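Local coordinates for protein inosine-uridine nucleoside N-ribohydrolase (Xanthomonas oryzae pv. oryzae, PDB 4KL0) that binds calcium and may hydrolyse N-glycosyl bonds, as its nucleoside hydrolase family relatives do, at residues R73-R76 and A77-A80; D130-R133 and A134-R138; A152-T155 and D156-A159. All blocks are in the same frame, centred on the assembly; numbering follows the deposited sequence.

The three contacts come in series along the chain, all within the part that belongs to the nucleoside hydrolase family. Contact 1 is two turns of helix 70-86, the crossover of the beta-alpha-beta unit that joins strands 58-65 and 93-96. Contact 2 is the turn leading into helix 133-141 with the helix start. Contact 3 is the loop after strand 146-150 with the start of helix 155-163. The centres of contacts 1 and 2 lie about 17 Å apart, those of 1 and 3 about 16 Å, and those of 2 and 3 about 13 Å. Contacts 2 and 3 touch where Val132 packs on Asp156. The side chain of the calcium ligand Asp35 is about 5 Å from that of Arg76 and about 9 Å from that of Asp156.

Contact 1 (R73-R76 and A77-A80); sequences RSQR and AQLA
Gln75 and Gln78 run side by side on helix 70-86, their side chains pointing the same way and their amide planes turned 70° apart. Gln75 bends at chi2 (-48°), which folds its amide back along the helix. There its OE1 bonds to Arg121 and its NE2 to Asp71. Gln78 instead stretches out beyond CG. Its CG lies anti to the carbonyl carbon (chi1 -71°) and passes 3.2 Å from Ser74 O. That oxygen is already taken by Gln78 N at 2.8 Å, in a nearly straight bond. The neighbouring backbone bonds are alike. Ala77 N reaches Arg73 O at 2.9 Å, and Leu79 N to Gln75 O and Ala80 N to Arg76 O have the same length. The methyl of Ala77 sits 3.4 Å from Arg73 O. It also touches Val65 and Val94, so this small residue faces the two strands of the beta-alpha-beta unit. The CB of Leu79 lies over the helix carbonyls, 3.5 Å from Arg76 O. Arg76 is extended from CG to NE and carries its guanidinium off the helix to the carbonyl oxygens of Leu67, Pro36, His110 and Lys112, while Arg73 leaves for Gly68, Gly97 and the carboxylate of Asp99. The chemistry implies a division of labour. Backbone bonds hold the two turns together, and the arginines tie the helix to its surroundings. The ring of carbonyls fixes the rotation of the buried Arg76 guanidinium and would probably stabilise its positive charge.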
loop_
_atom_site.group_PDB
_atom_site.type_symbol
_atom_site.label_atom_id
_atom_site.label_comp_id
_atom_site.label_asym_id
_atom_site.label_seq_id
_atom_site.Cartn_x
_atom_site.Cartn_y
_atom_site.Cartn_z
ATOM N N ARG A 73 9.142 8.513 -11.687
ATOM C CA ARG A 73 8.384 8.906 -10.495
ATOM C C ARG A 73 7.309 9.892 -10.874
ATOM O O ARG A 73 6.190 9.864 -10.361
ATOM C CB ARG A 73 9.314 9.458 -9.390
ATOM C CG ARG A 73 10.296 8.414 -8.931
ATOM C CD ARG A 73 11.012 8.929 -7.634
ATOM N NE ARG A 73 11.639 10.269 -7.793
ATOM C CZ ARG A 73 12.877 10.485 -8.255
ATOM N NH1 ARG A 73 13.640 9.502 -8.719
ATOM N NH2 ARG A 73 13.328 11.739 -8.289
ATOM N N SER A 74 7.585 10.744 -11.849
ATOM C CA SER A 74 6.505 11.651 -12.289
ATOM C C SER A 74 5.367 10.929 -12.988
ATOM O O SER A 74 4.195 11.248 -12.758
ATOM C CB SER A 74 7.066 12.760 -13.197
ATOM O OG SER A 74 7.832 13.690 -12.397
ATOM N N GLN A 75 5.684 9.908 -13.798
ATOM C CA GLN A 75 4.629 9.132 -14.456
ATOM C C GLN A 75 3.751 8.448 -13.385
ATOM O O GLN A 75 2.539 8.440 -13.482
ATOM C CB GLN A 75 5.198 8.075 -15.437
ATOM C CG GLN A 75 6.118 8.616 -16.512
ATOM C CD GLN A 75 5.509 9.823 -17.192
ATOM O OE1 GLN A 75 4.343 9.800 -17.627
ATOM N NE2 GLN A 75 6.285 10.927 -17.246
ATOM N N ARG A 76 4.380 7.873 -12.366
ATOM C CA ARG A 76 3.626 7.242 -11.296
ATOM C C ARG A 76 2.776 8.255 -10.553
ATOM O O ARG A 76 1.632 7.957 -10.245
ATOM C CB ARG A 76 4.563 6.501 -10.331
ATOM C CG ARG A 76 5.327 5.373 -10.939
ATOM C CD ARG A 76 6.053 4.557 -9.824
ATOM N NE ARG A 76 7.131 3.751 -10.386
ATOM C CZ ARG A 76 6.970 2.670 -11.133
ATOM N NH1 ARG A 76 5.713 2.209 -11.439
ATOM N NH2 ARG A 76 8.045 2.020 -11.585
ATOM N N ALA A 77 3.316 9.457 -10.299
ATOM C CA ALA A 77 2.578 10.467 -9.579
ATOM C C ALA A 77 1.370 10.951 -10.407
ATOM O O ALA A 77 0.310 11.168 -9.878
ATOM C CB ALA A 77 3.509 11.668 -9.242
ATOM N N GLN A 78 1.566 11.127 -11.702
ATOM C CA GLN A 78 0.483 11.476 -12.593
ATOM C C GLN A 78 -0.572 10.402 -12.585
ATOM O O GLN A 78 -1.765 10.712 -12.607
ATOM C CB GLN A 78 0.995 11.680 -13.998
ATOM C CG GLN A 78 1.852 12.984 -14.137
ATOM C CD GLN A 78 2.456 13.079 -15.513
ATOM O OE1 GLN A 78 1.760 12.863 -16.507
ATOM N NE2 GLN A 78 3.752 13.369 -15.595
ATOM N N LEU A 79 -0.178 9.125 -12.585
ATOM C CA LEU A 79 -1.192 8.087 -12.454
ATOM C C LEU A 79 -1.959 8.110 -11.110
ATOM O O LEU A 79 -3.155 7.944 -11.087
ATOM C CB LEU A 79 -0.555 6.716 -12.690
ATOM C CG LEU A 79 -1.429 5.498 -12.491
ATOM C CD1 LEU A 79 -0.912 4.468 -13.375
ATOM C CD2 LEU A 79 -1.364 5.011 -11.024
ATOM N N ALA A 80 -1.241 8.284 -10.000
ATOM C CA ALA A 80 -1.898 8.379 -8.726
ATOM C C ALA A 80 -2.906 9.514 -8.730
ATOM O O ALA A 80 -4.053 9.339 -8.308
ATOM C CB ALA A 80 -0.904 8.531 -7.574
#

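Contact 2 (D130-R133 and A134-R138); sequences DGVR and AMCER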
loop_
_atom_site.group_PDB
_atom_site.type_symbol
_atom_site.label_atom_id
_atom_site.label_comp_id
_atom_site.label_asym_id
_atom_site.label_seq_id
_atom_site.Cartn_x
_atom_site.Cartn_y
_atom_site.Cartn_z
ATOM N N ASP A 130 8.218 18.861 -5.635
ATOM C CA ASP A 130 9.016 19.179 -4.454
ATOM C C ASP A 130 8.887 18.200 -3.277
ATOM O O ASP A 130 8.998 18.612 -2.109
ATOM C CB ASP A 130 8.829 20.655 -4.026
ATOM C CG ASP A 130 7.367 21.084 -3.994
ATOM O OD1 ASP A 130 6.519 20.305 -4.493
ATOM O OD2 ASP A 130 7.068 22.195 -3.466
ATOM N N GLY A 131 8.702 16.915 -3.602
ATOM C CA GLY A 131 8.699 15.846 -2.608
ATOM C C GLY A 131 7.934 16.160 -1.341
ATOM O O GLY A 131 6.746 16.481 -1.389
ATOM N N VAL A 132 8.632 16.121 -0.197
ATOM C CA VAL A 132 7.977 16.191 1.118
ATOM C C VAL A 132 7.781 17.606 1.715
ATOM O O VAL A 132 7.435 17.751 2.888
ATOM C CB VAL A 132 8.747 15.361 2.132
ATOM C CG1 VAL A 132 9.008 13.932 1.569
ATOM C CG2 VAL A 132 10.070 16.027 2.472
ATOM N N ARG A 133 7.976 18.638 0.902
ATOM C CA ARG A 133 7.848 20.012 1.408
ATOM C C ARG A 133 6.466 20.288 2.018
ATOM O O ARG A 133 6.333 20.775 3.169
ATOM C CB ARG A 133 8.116 21.024 0.298
ATOM C CG ARG A 133 8.351 22.406 0.898
ATOM C CD ARG A 133 9.744 22.472 1.544
ATOM N NE ARG A 133 9.744 22.540 3.016
ATOM C CZ ARG A 133 10.729 22.050 3.784
ATOM N NH1 ARG A 133 11.781 21.447 3.223
ATOM N NH2 ARG A 133 10.673 22.144 5.114
ATOM N N ALA A 134 5.421 19.944 1.270
ATOM C CA ALA A 134 4.065 20.159 1.774
ATOM C C ALA A 134 3.785 19.364 3.041
ATOM O O ALA A 134 3.092 19.852 3.902
ATOM C CB ALA A 134 3.006 19.885 0.687
ATOM N N MET A 135 4.294 18.122 3.145
ATOM C CA MET A 135 4.130 17.336 4.363
ATOM C C MET A 135 4.763 18.070 5.549
ATOM O O MET A 135 4.222 18.031 6.665
ATOM C CB MET A 135 4.734 15.917 4.204
ATOM C CG MET A 135 3.927 15.023 3.225
ATOM S SD MET A 135 4.730 13.349 3.080
ATOM C CE MET A 135 3.359 12.449 2.158
ATOM N N CYS A 136 5.941 18.659 5.319
ATOM C CA CYS A 136 6.624 19.422 6.371
ATOM C C CYS A 136 5.725 20.579 6.860
ATOM O O CYS A 136 5.447 20.723 8.089
ATOM C CB CYS A 136 7.967 19.975 5.880
ATOM S SG CYS A 136 9.313 18.759 5.752
ATOM N N GLU A 137 5.278 21.396 5.907
ATOM C CA GLU A 137 4.384 22.523 6.226
ATOM C C GLU A 137 3.140 22.063 6.960
ATOM O O GLU A 137 2.654 22.735 7.871
ATOM C CB GLU A 137 3.985 23.269 4.963
ATOM C CG GLU A 137 5.166 23.825 4.175
ATOM C CD GLU A 137 4.714 24.719 3.022
ATOM O OE1 GLU A 137 3.579 25.262 3.095
ATOM O OE2 GLU A 137 5.474 24.880 2.037
ATOM N N ARG A 138 2.615 20.896 6.584
ATOM C CA ARG A 138 1.429 20.395 7.231
ATOM C C ARG A 138 1.679 19.871 8.660
ATOM O O ARG A 138 0.831 20.044 9.535
ATOM C CB ARG A 138 0.715 19.342 6.341
ATOM C CG ARG A 138 -0.527 18.751 7.025
ATOM C CD ARG A 138 -1.276 17.779 6.099
ATOM N NE ARG A 138 -1.629 18.380 4.821
ATOM C CZ ARG A 138 -2.737 19.105 4.661
ATOM N NH1 ARG A 138 -3.537 19.312 5.711
ATOM N NH2 ARG A 138 -3.044 19.613 3.456
HETATM O O HOH W 1 5.795 18.872 -1.815
HETATM O O HOH W 2 4.577 16.655 0.286
#
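The flat guanidinium of Arg133 has Cys136 over one face, with NH2 3.7 Å from SG and 3.6 Å from CB. Its NH1 makes a long, weak ion pair with Glu163. The carboxylate of Glu137 is nearly coplanar with the guanidinium, the planes 29° apart, but the groups do not meet: Arg133 NE and Glu137 OE2 are 5.0 Å apart. The motif is a type II' beta turn, Asp130 to Arg133, running into helix 133-141 with Val132 as N-cap residue. Gly131 takes the positive phi of the turn's second position. Arg133 has CG anti to the backbone N (chi1 -165°), then bends at chi2 and chi3, which brings its end back over Cys136. The first helical bonds are Cys136 N to Val132 O and Glu137 N to Arg133 O, the latter with an N-H...O angle of 171°. Met135 extends away from the turn to Val64 of strand 58-65 and to Leu31 and Phe33 of strand 28-34. Val132 meets Cys136 on the side facing helix 155-163. Two waters bridge the turn to the N-H groups of Ala134 and Met135. Water 1 lies 2.6 Å from Gly131 O and accepts from Ala134 N at 3.3 Å. Water 2 donates a hydrogen bond to Gly131 O at 2.7 Å and accepts one from Met135 N at 3.2 Å.

Contact 3 (A152-T155 and D156-A159); sequences AGMT and DASA
Met154 and Ser158 are joined by the first backbone bond of helix 155-163, Ser158 N to Met154 O at 2.9 Å, with the donor nearly in line with the carbonyl. Met154 is the N-cap residue. The next bond, Ala159 N to Thr155 O at 3.0 Å, is less direct: the donor is tilted 30° from the carbonyl plane. The tight part of the contact gathers round these two oxygens. Ser158 CB lies 3.3 Å from Met154 O, and the methyl of Ala159 lies 3.4 Å from Thr155 O. Thr155 places CG2 anti to its own backbone N and OG1 anti to the carbonyl carbon (chi1 -57°). CG2 therefore lies alongside the start of the helix, 3.6 Å from Asp156 N, while OG1 is turned to bond with Asp203. Asp156 directs its carboxylate away from the loop, and its OD1 takes the backbone N-H of Gln98.

The looser side lies between Met154 and Ala157, where the side chains barely meet, CG to CB at 4.5 Å. The rest of the Met154 side chain then leads away from the helix. The first turn is also bridged by solvent. Water 3 donates to Gly153 O at 2.7 Å and accepts from Ala157 N at 3.0 Å, so one water links the loop to an N-H in the first turn of the helix.

Strand 146-150 ends just before the calcium ligand Ile151, and the loop then runs on to the helix, with Ala152 touching Asp35, another calcium ligand. Met154, Ala157 and Ser158 pack on helix 204-216, Met154 also meets helix 198-202, and Asp156 and Ala157 rest against Phe33 of strand 28-34.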
loop_
_atom_site.group_PDB
_atom_site.type_symbol
_atom_site.label_atom_id
_atom_site.label_comp_id
_atom_site.label_asym_id
_atom_site.label_seq_id
_atom_site.Cartn_x
_atom_site.Cartn_y
_atom_site.Cartn_z
ATOM N N ALA A 152 5.769 1.624 0.022
ATOM C CA ALA A 152 6.796 1.649 -1.021
ATOM C C ALA A 152 8.122 1.888 -0.390
ATOM O O ALA A 152 8.184 1.880 0.834
ATOM C CB ALA A 152 6.513 2.804 -2.063
ATOM N N GLY A 153 9.149 2.187 -1.207
ATOM C CA GLY A 153 10.491 2.466 -0.681
ATOM C C GLY A 153 10.453 3.721 0.161
ATOM O O GLY A 153 9.524 4.561 0.085
ATOM N N MET A 154 11.483 3.867 0.993
ATOM C CA MET A 154 11.377 4.818 2.071
ATOM C C MET A 154 12.275 6.043 1.870
ATOM O O MET A 154 12.457 6.797 2.831
ATOM C CB MET A 154 11.735 4.095 3.383
ATOM C CG MET A 154 10.476 3.398 3.938
ATOM S SD MET A 154 10.723 1.889 4.948
ATOM C CE MET A 154 10.476 0.675 3.687
ATOM N N THR A 155 12.739 6.306 0.644
ATOM C CA THR A 155 13.595 7.508 0.400
ATOM C C THR A 155 12.946 8.787 0.957
ATOM O O THR A 155 13.578 9.597 1.678
ATOM C CB THR A 155 13.742 7.674 -1.097
ATOM O OG1 THR A 155 14.292 6.469 -1.641
ATOM C CG2 THR A 155 14.583 8.881 -1.455
ATOM N N ASP A 156 11.686 9.003 0.615
ATOM C CA ASP A 156 10.972 10.233 1.052
ATOM C C ASP A 156 10.485 10.192 2.487
ATOM O O ASP A 156 10.483 11.247 3.186
ATOM C CB ASP A 156 9.830 10.527 0.079
ATOM C CG ASP A 156 10.332 10.532 -1.332
ATOM O OD1 ASP A 156 11.207 11.378 -1.649
ATOM O OD2 ASP A 156 9.926 9.688 -2.130
ATOM N N ALA A 157 10.001 9.036 2.958
ATOM C CA ALA A 157 9.606 8.961 4.341
ATOM C C ALA A 157 10.790 9.237 5.256
ATOM O O ALA A 157 10.624 9.886 6.274
ATOM C CB ALA A 157 8.975 7.555 4.659
ATOM N N SER A 158 11.957 8.736 4.888
ATOM C CA SER A 158 13.137 8.974 5.727
ATOM C C SER A 158 13.508 10.454 5.587
ATOM O O SER A 158 13.848 11.078 6.611
ATOM C CB SER A 158 14.278 8.099 5.254
ATOM O OG SER A 158 15.490 8.432 5.942
ATOM N N ALA A 159 13.457 11.011 4.357
ATOM C CA ALA A 159 13.710 12.453 4.148
ATOM C C ALA A 159 12.834 13.326 5.038
ATOM O O ALA A 159 13.290 14.347 5.551
ATOM C CB ALA A 159 13.560 12.865 2.677
HETATM O O HOH W 3 9.327 7.160 0.667
#